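PDB 1YSR: sensor-type histidine kinase PrrB from Mycobacterium tuberculosis, which probably transfers phosphate from ATP to a histidine in the PrrB/PrrA two-component system, this chain being the C-terminal ATP-binding domain of the kinase. Local coordinates for residues L69-V72 / G77-I80; V96-F101 / L118-A123; R23-L28 / N53-A58; D12-A17 / V30-S35. One frame throughout, in Å; residues are numbered along the deposited sequence.

Contact 1. Residues L69-V72 / G77-I80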
loop_
_atom_site.group_PDB
_atom_site.type_symbol
_atom_site.label_atom_id
_atom_site.label_comp_id
_atom_site.label_asym_id
_atom_site.label_seq_id
_atom_site.Cartn_x
_atom_site.Cartn_y
_atom_site.Cartn_z
ATOM N N LEU A 69 14.582 -0.520 -8.291
ATOM C CA LEU A 69 14.013 -0.999 -7.027
ATOM C C LEU A 69 14.017 -2.530 -7.076
ATOM O O LEU A 69 13.763 -3.150 -8.126
ATOM C CB LEU A 69 12.568 -0.524 -6.916
ATOM C CG LEU A 69 12.398 0.982 -7.126
ATOM C CD1 LEU A 69 10.885 1.474 -7.040
ATOM C CD2 LEU A 69 13.367 1.836 -6.204
ATOM N N SER A 70 14.233 -3.152 -5.930
ATOM C CA SER A 70 14.127 -4.613 -5.855
ATOM C C SER A 70 13.669 -5.086 -4.496
ATOM O O SER A 70 13.846 -4.385 -3.520
ATOM C CB SER A 70 15.440 -5.289 -6.174
ATOM O OG SER A 70 16.512 -4.836 -5.362
ATOM N N ALA A 71 13.156 -6.317 -4.457
ATOM C CA ALA A 71 12.815 -6.990 -3.204
ATOM C C ALA A 71 13.220 -8.436 -3.334
ATOM O O ALA A 71 12.893 -9.114 -4.343
ATOM C CB ALA A 71 11.309 -6.883 -2.935
ATOM N N VAL A 72 13.945 -8.886 -2.310
ATOM C CA VAL A 72 14.452 -10.255 -2.201
ATOM C C VAL A 72 13.857 -10.821 -0.906
ATOM O O VAL A 72 14.074 -10.252 0.175
ATOM C CB VAL A 72 15.994 -10.219 -2.122
ATOM C CG1 VAL A 72 16.579 -11.575 -1.708
ATOM C CG2 VAL A 72 16.590 -9.775 -3.460
ATOM N N GLY A 77 12.427 -12.354 6.198
ATOM C CA GLY A 77 11.529 -11.272 5.778
ATOM C C GLY A 77 11.949 -10.782 4.414
ATOM O O GLY A 77 12.155 -11.587 3.508
ATOM N N VAL A 78 12.114 -9.471 4.258
ATOM C CA VAL A 78 12.458 -8.958 2.946
ATOM C C VAL A 78 13.592 -7.923 3.000
ATOM O O VAL A 78 13.733 -7.182 3.968
ATOM C CB VAL A 78 11.196 -8.339 2.343
ATOM C CG1 VAL A 78 10.705 -7.150 3.215
ATOM C CG2 VAL A 78 11.363 -7.934 0.870
ATOM N N GLU A 79 14.377 -7.882 1.925
ATOM C CA GLU A 79 15.444 -6.906 1.798
ATOM C C GLU A 79 14.986 -6.119 0.580
ATOM O O GLU A 79 14.844 -6.679 -0.501
ATOM C CB GLU A 79 16.776 -7.640 1.578
ATOM C CG GLU A 79 17.941 -6.865 1.009
ATOM C CD GLU A 79 19.200 -7.742 0.939
ATOM O OE1 GLU A 79 19.630 -8.219 2.025
ATOM O OE2 GLU A 79 19.730 -7.958 -0.182
ATOM N N ILE A 80 14.645 -4.860 0.806
ATOM C CA ILE A 80 14.237 -3.930 -0.237
ATOM C C ILE A 80 15.481 -3.104 -0.573
ATOM O O ILE A 80 16.188 -2.654 0.316
ATOM C CB ILE A 80 13.174 -2.970 0.324
ATOM C CG1 ILE A 80 11.894 -3.760 0.680
ATOM C CG2 ILE A 80 12.850 -1.791 -0.669
ATOM C CD1 ILE A 80 10.909 -2.976 1.556
HETATM O O HOH W 1 16.711 -6.219 -2.816
HETATM O O HOH W 2 15.490 -11.331 2.541
#
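The carbonyl oxygen of Glu79 is gripped by several groups. Val72 N donates to Glu79 O over 3.0 Å, with an N-H...O angle of 163°. Water 1 also donates to it, and the same water is 2.9 Å from Ser70 OG, so it joins the serine hydroxyl to the partner strand. A weaker CA-H...O contact comes from Ala71 CA, 3.4 Å from Glu79 O. Val72 O is held in much the same way. Glu79 N donates to Val72 O at 3.0 Å, water 2 donates a second bond, and Val78 CA lies 3.5 Å from Val72 O. Val72 and Glu79 therefore form a hydrogen-bonded antiparallel pair, followed by the non-hydrogen-bonded pair Ala71 and Ile80. The side chains of these two pairs lie on different faces of the sheet. On the face of Ala71 and Ile80 the methyls meet diagonally: Val78 CG2, set anti to its backbone N, reaches Ala71 CB at 3.9 Å. Leu14 of helix 10-24 packs on both Ala71 and Ile80. On the face of Val72, the extended Glu79 side chain forms a salt bridge with Arg145 through OE1. Together the segments form part of a beta hairpin, strands 66-74 and 77-84, in the central mixed sheet of the alpha/beta sandwich that histidine kinases share with DNA gyrase B and HSP90.

Contact 2. Residues V96-F101 / L118-A123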
loop_
_atom_site.group_PDB
_atom_site.type_symbol
_atom_site.label_atom_id
_atom_site.label_comp_id
_atom_site.label_asym_id
_atom_site.label_seq_id
_atom_site.Cartn_x
_atom_site.Cartn_y
_atom_site.Cartn_z
ATOM N N VAL A 96 25.838 10.116 8.996
ATOM C CA VAL A 96 25.367 11.495 8.987
ATOM C C VAL A 96 24.192 11.648 8.036
ATOM O O VAL A 96 23.252 12.420 8.279
ATOM C CB VAL A 96 26.513 12.483 8.649
ATOM C CG1 VAL A 96 25.977 13.898 8.296
ATOM C CG2 VAL A 96 27.462 12.562 9.840
ATOM N N VAL A 97 24.239 10.905 6.941
ATOM C CA VAL A 97 23.152 10.999 5.993
ATOM C C VAL A 97 21.852 10.438 6.648
ATOM O O VAL A 97 20.816 11.041 6.555
ATOM C CB VAL A 97 23.547 10.330 4.654
ATOM C CG1 VAL A 97 22.358 10.075 3.758
ATOM C CG2 VAL A 97 24.555 11.243 3.928
ATOM N N PHE A 98 21.950 9.328 7.345
ATOM C CA PHE A 98 20.763 8.772 8.022
ATOM C C PHE A 98 20.225 9.621 9.183
ATOM O O PHE A 98 19.063 9.497 9.540
ATOM C CB PHE A 98 21.017 7.352 8.501
ATOM C CG PHE A 98 20.823 6.343 7.435
ATOM C CD1 PHE A 98 19.559 6.189 6.836
ATOM C CD2 PHE A 98 21.898 5.572 6.979
ATOM C CE1 PHE A 98 19.371 5.275 5.831
ATOM C CE2 PHE A 98 21.712 4.639 5.976
ATOM C CZ PHE A 98 20.417 4.489 5.381
ATOM N N GLU A 99 21.081 10.454 9.780
ATOM C CA GLU A 99 20.677 11.291 10.892
ATOM C C GLU A 99 20.010 12.589 10.413
ATOM O O GLU A 99 19.557 13.384 11.238
ATOM C CB GLU A 99 21.900 11.626 11.759
ATOM C CG GLU A 99 22.513 10.487 12.590
ATOM C CD GLU A 99 23.923 10.844 13.130
ATOM O OE1 GLU A 99 24.429 11.976 12.875
ATOM O OE2 GLU A 99 24.546 9.981 13.797
ATOM N N ARG A 100 19.952 12.808 9.099
ATOM C CA ARG A 100 19.405 14.039 8.505
ATOM C C ARG A 100 18.139 13.793 7.719
ATOM O O ARG A 100 18.068 12.800 7.004
ATOM C CB ARG A 100 20.384 14.644 7.483
ATOM C CG ARG A 100 21.549 15.389 8.025
ATOM C CD ARG A 100 22.010 16.434 7.006
ATOM N NE ARG A 100 22.506 15.816 5.768
ATOM C CZ ARG A 100 23.779 15.843 5.357
ATOM N NH1 ARG A 100 24.705 16.475 6.081
ATOM N NH2 ARG A 100 24.123 15.241 4.207
ATOM N N PHE A 101 17.190 14.740 7.795
ATOM C CA PHE A 101 16.007 14.787 6.930
ATOM C C PHE A 101 16.352 15.538 5.654
ATOM O O PHE A 101 17.169 16.458 5.687
ATOM C CB PHE A 101 14.801 15.413 7.673
ATOM C CG PHE A 101 14.282 14.552 8.798
ATOM C CD1 PHE A 101 13.308 13.588 8.550
ATOM C CD2 PHE A 101 14.797 14.672 10.094
ATOM C CE1 PHE A 101 12.838 12.754 9.560
ATOM C CE2 PHE A 101 14.325 13.840 11.132
ATOM C CZ PHE A 101 13.342 12.871 10.860
ATOM N N LEU A 118 13.993 9.889 7.186
ATOM C CA LEU A 118 12.608 9.364 7.032
ATOM C C LEU A 118 12.648 7.888 6.794
ATOM O O LEU A 118 11.875 7.125 7.377
ATOM C CB LEU A 118 11.834 10.031 5.890
ATOM C CG LEU A 118 11.065 11.347 6.082
ATOM C CD1 LEU A 118 10.320 11.712 4.775
ATOM C CD2 LEU A 118 10.109 11.259 7.264
ATOM N N VAL A 119 13.578 7.475 5.949
ATOM C CA VAL A 119 13.789 6.088 5.669
ATOM C C VAL A 119 14.152 5.327 6.935
ATOM O O VAL A 119 13.555 4.305 7.257
ATOM C CB VAL A 119 14.864 5.912 4.585
ATOM C CG1 VAL A 119 15.071 4.464 4.297
ATOM C CG2 VAL A 119 14.458 6.637 3.304
ATOM N N ALA A 120 15.163 5.804 7.683
ATOM C CA ALA A 120 15.516 5.135 8.923
ATOM C C ALA A 120 14.361 5.033 9.912
ATOM O O ALA A 120 14.164 3.999 10.555
ATOM C CB ALA A 120 16.746 5.840 9.577
ATOM N N GLN A 121 13.593 6.108 10.022
ATOM C CA GLN A 121 12.450 6.148 10.917
ATOM C C GLN A 121 11.439 5.033 10.568
ATOM O O GLN A 121 10.943 4.318 11.429
ATOM C CB GLN A 121 11.776 7.503 10.795
ATOM C CG GLN A 121 10.742 7.837 11.863
ATOM C CD GLN A 121 9.746 8.881 11.370
ATOM O OE1 GLN A 121 8.538 8.715 11.536
ATOM N NE2 GLN A 121 10.242 9.940 10.748
ATOM N N GLN A 122 11.098 4.951 9.297
ATOM C CA GLN A 122 10.181 3.871 8.841
ATOM C C GLN A 122 10.739 2.458 9.059
ATOM O O GLN A 122 10.023 1.530 9.511
ATOM C CB GLN A 122 9.746 4.164 7.392
ATOM C CG GLN A 122 8.876 5.375 7.276
ATOM C CD GLN A 122 7.579 5.162 8.067
ATOM O OE1 GLN A 122 7.042 4.049 8.117
ATOM N NE2 GLN A 122 7.132 6.201 8.727
ATOM N N ALA A 123 12.032 2.256 8.789
ATOM C CA ALA A 123 12.654 0.984 9.013
ATOM C C ALA A 123 12.525 0.572 10.489
ATOM O O ALA A 123 12.174 -0.578 10.804
ATOM C CB ALA A 123 14.089 1.015 8.561
#
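Phe101 meets Leu118 with the edge of its ring. Leu118 CD2 lies in the ring plane, 3.9 Å from Phe101 CE1, and the two side chains cross at about a right angle. The contact is therefore methyl to ring rim, not methyl over a face. Leu118 CG adds to it, 4.0 Å from Phe101 CD1. The ring also comes close to the start of the segment's backbone, with Leu118 N 3.9 Å from Phe101 CE1. One turn further on, Gln121 adds its extended side chain, which meets the ring through NE2. Its CG is anti to the backbone N (chi1 -168°), which carries the amide to the same ring edge; Gln121 NE2 stands 4.0 Å from Phe101 CE1, near the ring plane. No hydrogen bond crosses between the segments. By sequence, residues 98-101 match the F box of the histidine kinase ATP-binding domain, and helix 117-125 follows from its glycine-rich G2 box. The chain between them, with residues 103-113 not modelled, probably corresponds to the ATP lid. Backbone bonds of Val97 with Leu116 and of Arg100 with Ala117 tie the two ends of this loop together. Phe98 approaches the helix separately from Phe101. It uses the flank of its ring, with Phe98 CD1 3.9 Å from Ala120 CB, and the approach is oblique. Phe98 also packs on Ala130, Leu132 and Leu142 of the sheet. Leu118 has a further neighbour in Pro149 of the second subunit.

Contact 3. Residues R23-L28 / N53-A58; sequences RIYPDL and NAIANA
Tyr25 and Leu28 lean on Ile55 and Ala56 of helix 44-61. By sequence this helix carries the N box of the histidine kinase ATP-binding domain, which in relatives helps bind the nucleotide and its magnesium. The walk begins at Asn53, on the side turned from Tyr25. Its ND2 bonds Ser102 OG, and its backbone oxygen takes two donors from one residue, Asn57. Ile55 is the first to touch. Its CB points toward the other segment and CG2 stands anti to the backbone N; Ile55 CG2 lies 3.9 Å from Tyr25 CE2. The side chains of Tyr25 and Ile55 cross obliquely, and one face of the tyrosine ring has Ile24 CG2 over its centre. The same Ile55 methyl is 4.2 Å from Leu28 CD2, so it serves both ends of the type II turn that runs from Tyr25 to Leu28. Leu28 N to Tyr25 O, 3.1 Å, closes that turn. Ala56 meets the far end of the tyrosine: Ala56 CB is 3.2 Å from Tyr25 OH, a tight contact but no hydrogen bond. The hydroxyl bonds instead to a bound Tris molecule, probably from the crystallisation liquor, and Arg75 of the second subunit also packs on Tyr25. Asn57 points away from Tyr25, and its OD1 accepts from Gly115 N. Its ND2 donates to Asn53 O at 2.8 Å, from above the carbonyl plane (44° out of it), while Asn57 N reaches the same oxygen from the opposite face.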
loop_
_atom_site.group_PDB
_atom_site.type_symbol
_atom_site.label_atom_id
_atom_site.label_comp_id
_atom_site.label_asym_id
_atom_site.label_seq_id
_atom_site.Cartn_x
_atom_site.Cartn_y
_atom_site.Cartn_z
ATOM N N ARG A 23 6.899 9.435 -13.660
ATOM C CA ARG A 23 6.054 10.567 -14.070
ATOM C C ARG A 23 6.488 11.892 -13.443
ATOM O O ARG A 23 6.264 12.964 -14.024
ATOM C CB ARG A 23 4.575 10.299 -13.741
ATOM C CG ARG A 23 4.021 8.964 -14.214
ATOM C CD ARG A 23 2.487 8.929 -14.339
ATOM N NE ARG A 23 1.949 10.147 -14.973
ATOM C CZ ARG A 23 0.800 10.213 -15.650
ATOM N NH1 ARG A 23 0.045 9.124 -15.814
ATOM N NH2 ARG A 23 0.404 11.371 -16.172
ATOM N N ILE A 24 7.112 11.849 -12.271
ATOM C CA ILE A 24 7.537 13.067 -11.602
ATOM C C ILE A 24 8.887 13.535 -12.101
ATOM O O ILE A 24 9.184 14.742 -12.104
ATOM C CB ILE A 24 7.619 12.858 -10.076
ATOM C CG1 ILE A 24 6.202 12.546 -9.536
ATOM C CG2 ILE A 24 8.219 14.067 -9.411
ATOM C CD1 ILE A 24 6.144 12.163 -8.061
ATOM N N TYR A 25 9.718 12.566 -12.473
ATOM C CA TYR A 25 11.108 12.848 -12.836
ATOM C C TYR A 25 11.329 12.519 -14.295
ATOM O O TYR A 25 11.620 11.370 -14.642
ATOM C CB TYR A 25 12.056 12.021 -11.980
ATOM C CG TYR A 25 11.859 12.176 -10.491
ATOM C CD1 TYR A 25 12.345 13.279 -9.807
ATOM C CD2 TYR A 25 11.185 11.201 -9.756
ATOM C CE1 TYR A 25 12.190 13.401 -8.415
ATOM C CE2 TYR A 25 11.038 11.323 -8.382
ATOM C CZ TYR A 25 11.511 12.431 -7.728
ATOM O OH TYR A 25 11.364 12.596 -6.343
ATOM N N PRO A 26 11.227 13.546 -15.162
ATOM C CA PRO A 26 11.300 13.272 -16.610
ATOM C C PRO A 26 12.669 12.684 -16.949
ATOM O O PRO A 26 13.664 13.038 -16.323
ATOM C CB PRO A 26 11.123 14.659 -17.249
ATOM C CG PRO A 26 11.595 15.655 -16.166
ATOM C CD PRO A 26 11.132 14.991 -14.851
ATOM N N ASP A 27 12.740 11.759 -17.888
ATOM C CA ASP A 27 14.076 11.258 -18.235
ATOM C C ASP A 27 14.719 10.325 -17.187
ATOM O O ASP A 27 15.742 9.700 -17.494
ATOM C CB ASP A 27 15.068 12.414 -18.440
ATOM C CG ASP A 27 14.668 13.360 -19.559
ATOM O OD1 ASP A 27 14.498 12.872 -20.701
ATOM O OD2 ASP A 27 14.559 14.590 -19.272
ATOM N N LEU A 28 14.201 10.278 -15.946
ATOM C CA LEU A 28 14.684 9.253 -15.012
ATOM C C LEU A 28 14.261 7.884 -15.520
ATOM O O LEU A 28 13.116 7.715 -15.894
ATOM C CB LEU A 28 14.159 9.525 -13.589
ATOM C CG LEU A 28 14.372 8.377 -12.598
ATOM C CD1 LEU A 28 15.876 8.135 -12.338
ATOM C CD2 LEU A 28 13.594 8.664 -11.284
ATOM N N ASN A 53 11.161 8.821 -0.670
ATOM C CA ASN A 53 12.215 9.665 -0.183
ATOM C C ASN A 53 13.584 9.202 -0.768
ATOM O O ASN A 53 14.452 10.030 -1.104
ATOM C CB ASN A 53 12.240 9.608 1.345
ATOM C CG ASN A 53 13.175 10.638 1.965
ATOM O OD1 ASN A 53 14.063 10.297 2.738
ATOM N ND2 ASN A 53 12.947 11.923 1.668
ATOM N N ALA A 54 13.779 7.884 -0.801
ATOM C CA ALA A 54 15.034 7.286 -1.319
ATOM C C ALA A 54 15.187 7.651 -2.805
ATOM O O ALA A 54 16.273 8.084 -3.237
ATOM C CB ALA A 54 15.001 5.802 -1.132
ATOM N N ILE A 55 14.111 7.506 -3.597
ATOM C CA ILE A 55 14.176 7.967 -5.011
ATOM C C ILE A 55 14.458 9.449 -5.145
ATOM O O ILE A 55 15.273 9.856 -5.943
ATOM C CB ILE A 55 12.912 7.594 -5.735
ATOM C CG1 ILE A 55 12.728 6.061 -5.724
ATOM C CG2 ILE A 55 12.913 8.130 -7.159
ATOM C CD1 ILE A 55 11.317 5.570 -6.221
ATOM N N ALA A 56 13.817 10.276 -4.309
ATOM C CA ALA A 56 14.020 11.687 -4.402
ATOM C C ALA A 56 15.430 12.104 -4.053
ATOM O O ALA A 56 16.027 12.963 -4.713
ATOM C CB ALA A 56 12.963 12.431 -3.536
ATOM N N ASN A 57 16.020 11.461 -3.068
ATOM C CA ASN A 57 17.358 11.763 -2.709
ATOM C C ASN A 57 18.313 11.335 -3.805
ATOM O O ASN A 57 19.279 12.016 -4.077
ATOM C CB ASN A 57 17.681 11.109 -1.377
ATOM C CG ASN A 57 17.262 11.989 -0.220
ATOM O OD1 ASN A 57 17.917 12.963 0.026
ATOM N ND2 ASN A 57 16.080 11.741 0.368
ATOM N N ALA A 58 18.046 10.199 -4.424
ATOM C CA ALA A 58 18.946 9.691 -5.494
ATOM C C ALA A 58 18.968 10.708 -6.653
ATOM O O ALA A 58 20.030 11.084 -7.193
ATOM C CB ALA A 58 18.455 8.346 -5.973
#

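Contact 4. Residues D12-A17 / V30-S35; sequences DLLDRA and VSLVPS
Leu32 spreads its two methyls over one turn of helix 10-24. Leu32 CD1 lies 3.9 Å from Leu14 CB, and Leu32 CD2 lies 3.8 Å from Asp15 CB. Each branch thus has its own partner, and Leu32 crosses both of these side chains at about a right angle. The leucine reaches the helix because its CB points at it and CG stands anti to the backbone N (chi1 170°). The fork then straddles neighbouring residues. Leu32 CD1 also approaches the end of Leu14, 4.2 Å from Leu14 CD1. At Asp15 the contact is made by the aliphatic part: the carboxylate passes beside the leucine, with Asp15 OD1 4.2 Å from Leu32 CB. No hydrogen bond joins the segments. Leu14 is buried, and it also packs on Val51 of helix 44-61. Past the strand the chain turns. Ser35 OG donates to Val33 O at 2.8 Å, and the same hydroxyl oxygen takes the backbone N-H of Ala71. This bond helps fasten the turn to the neighbouring strand. Strand 29-32 is an outermost strand of the mixed sheet within this chain and runs parallel to strand 66-74. The arrangement is a helix packed on one face of the sheet, here over its outermost strand, as in the two-layer alpha/beta sandwich of histidine kinase ATP-binding domains.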
loop_
_atom_site.group_PDB
_atom_site.type_symbol
_atom_site.label_atom_id
_atom_site.label_comp_id
_atom_site.label_asym_id
_atom_site.label_seq_id
_atom_site.Cartn_x
_atom_site.Cartn_y
_atom_site.Cartn_z
ATOM N N ASP A 12 4.454 -5.017 -5.140
ATOM C CA ASP A 12 3.540 -4.141 -5.847
ATOM C C ASP A 12 3.785 -2.690 -5.461
ATOM O O ASP A 12 3.693 -1.797 -6.302
ATOM C CB ASP A 12 2.077 -4.543 -5.502
ATOM C CG ASP A 12 1.032 -3.732 -6.265
ATOM O OD1 ASP A 12 1.021 -3.764 -7.503
ATOM O OD2 ASP A 12 0.237 -3.035 -5.619
ATOM N N LEU A 13 4.053 -2.439 -4.164
ATOM C CA LEU A 13 4.379 -1.099 -3.694
ATOM C C LEU A 13 5.549 -0.520 -4.510
ATOM O O LEU A 13 5.510 0.625 -4.956
ATOM C CB LEU A 13 4.734 -1.160 -2.178
ATOM C CG LEU A 13 4.893 0.221 -1.474
ATOM C CD1 LEU A 13 4.579 0.058 0.016
ATOM C CD2 LEU A 13 6.360 0.652 -1.574
ATOM N N LEU A 14 6.607 -1.292 -4.638
ATOM C CA LEU A 14 7.774 -0.858 -5.446
ATOM C C LEU A 14 7.394 -0.578 -6.911
ATOM O O LEU A 14 7.873 0.383 -7.524
ATOM C CB LEU A 14 8.913 -1.879 -5.336
ATOM C CG LEU A 14 9.551 -2.045 -3.926
ATOM C CD1 LEU A 14 10.654 -3.146 -3.904
ATOM C CD2 LEU A 14 10.149 -0.732 -3.451
ATOM N N ASP A 15 6.597 -1.475 -7.478
ATOM C CA ASP A 15 6.177 -1.372 -8.897
ATOM C C ASP A 15 5.436 -0.047 -9.057
ATOM O O ASP A 15 5.733 0.697 -9.962
ATOM C CB ASP A 15 5.320 -2.557 -9.309
ATOM C CG ASP A 15 5.269 -2.768 -10.842
ATOM O OD1 ASP A 15 6.077 -2.163 -11.597
ATOM O OD2 ASP A 15 4.418 -3.573 -11.250
ATOM N N ARG A 16 4.494 0.264 -8.157
ATOM C CA ARG A 16 3.773 1.539 -8.241
ATOM C C ARG A 16 4.668 2.702 -7.979
ATOM O O ARG A 16 4.522 3.732 -8.603
ATOM C CB ARG A 16 2.565 1.660 -7.278
ATOM C CG ARG A 16 1.505 0.556 -7.384
ATOM C CD ARG A 16 0.341 0.812 -6.356
ATOM N NE ARG A 16 0.753 1.034 -4.955
ATOM C CZ ARG A 16 0.820 0.100 -3.989
ATOM N NH1 ARG A 16 0.530 -1.170 -4.220
ATOM N NH2 ARG A 16 1.195 0.449 -2.764
ATOM N N ALA A 17 5.573 2.575 -6.997
ATOM C CA ALA A 17 6.461 3.673 -6.712
ATOM C C ALA A 17 7.271 4.035 -7.959
ATOM O O ALA A 17 7.524 5.211 -8.223
ATOM C CB ALA A 17 7.405 3.288 -5.566
ATOM N N VAL A 30 13.479 4.537 -14.174
ATOM C CA VAL A 30 13.250 3.956 -12.843
ATOM C C VAL A 30 12.292 2.778 -13.011
ATOM O O VAL A 30 11.256 2.893 -13.722
ATOM C CB VAL A 30 12.730 4.995 -11.831
ATOM C CG1 VAL A 30 11.478 5.716 -12.376
ATOM C CG2 VAL A 30 12.458 4.272 -10.422
ATOM N N SER A 31 12.622 1.650 -12.380
ATOM C CA SER A 31 11.843 0.472 -12.554
ATOM C C SER A 31 12.054 -0.522 -11.423
ATOM O O SER A 31 13.053 -0.477 -10.692
ATOM C CB SER A 31 12.273 -0.216 -13.859
ATOM O OG SER A 31 13.534 -0.840 -13.621
ATOM N N LEU A 32 11.075 -1.400 -11.268
ATOM C CA LEU A 32 11.213 -2.539 -10.404
ATOM C C LEU A 32 11.835 -3.648 -11.225
ATOM O O LEU A 32 11.209 -4.119 -12.230
ATOM C CB LEU A 32 9.827 -3.013 -9.992
ATOM C CG LEU A 32 9.811 -4.357 -9.255
ATOM C CD1 LEU A 32 10.604 -4.226 -7.941
ATOM C CD2 LEU A 32 8.382 -4.777 -8.963
ATOM N N VAL A 33 12.992 -4.104 -10.759
ATOM C CA VAL A 33 13.679 -5.298 -11.214
ATOM C C VAL A 33 12.872 -6.573 -10.904
ATOM O O VAL A 33 12.274 -6.680 -9.829
ATOM C CB VAL A 33 15.006 -5.294 -10.441
ATOM C CG1 VAL A 33 15.416 -6.651 -9.908
ATOM C CG2 VAL A 33 16.099 -4.502 -11.203
ATOM N N PRO A 34 12.882 -7.590 -11.811
ATOM C CA PRO A 34 12.104 -8.809 -11.590
ATOM C C PRO A 34 12.267 -9.328 -10.164
ATOM O O PRO A 34 13.406 -9.569 -9.738
ATOM C CB PRO A 34 12.757 -9.805 -12.589
ATOM C CG PRO A 34 13.077 -8.972 -13.734
ATOM C CD PRO A 34 13.637 -7.673 -13.084
ATOM N N SER A 35 11.159 -9.443 -9.420
ATOM C CA SER A 35 11.233 -9.788 -7.995
ATOM C C SER A 35 10.073 -10.718 -7.625
ATOM O O SER A 35 8.999 -10.550 -8.136
ATOM C CB SER A 35 11.094 -8.536 -7.104
ATOM O OG SER A 35 12.151 -7.573 -7.210
#

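Contact 3 is buried, contacts 1 and 4 are partly buried, and contact 2 lies at the surface. Contacts 1 and 4 share the sheet: Leu69 N bonds Ser31 O and Leu69 O takes Val33 N. Contacts 3 and 4 both use helix 10-24. Leu69 CD1 also touches Ile55 CD1, which brings contact 1 against contact 3. Asn53 packs on Leu118 and Val119, joining contacts 2 and 3, and both of these touch the second subunit. Their chemistry differs. Backbone bonds and waters cross contact 1, while no hydrogen bond crosses the others. Contact 4 is mainly aliphatic; contacts 2 and 3 set aromatic side chains mostly against aliphatic groups.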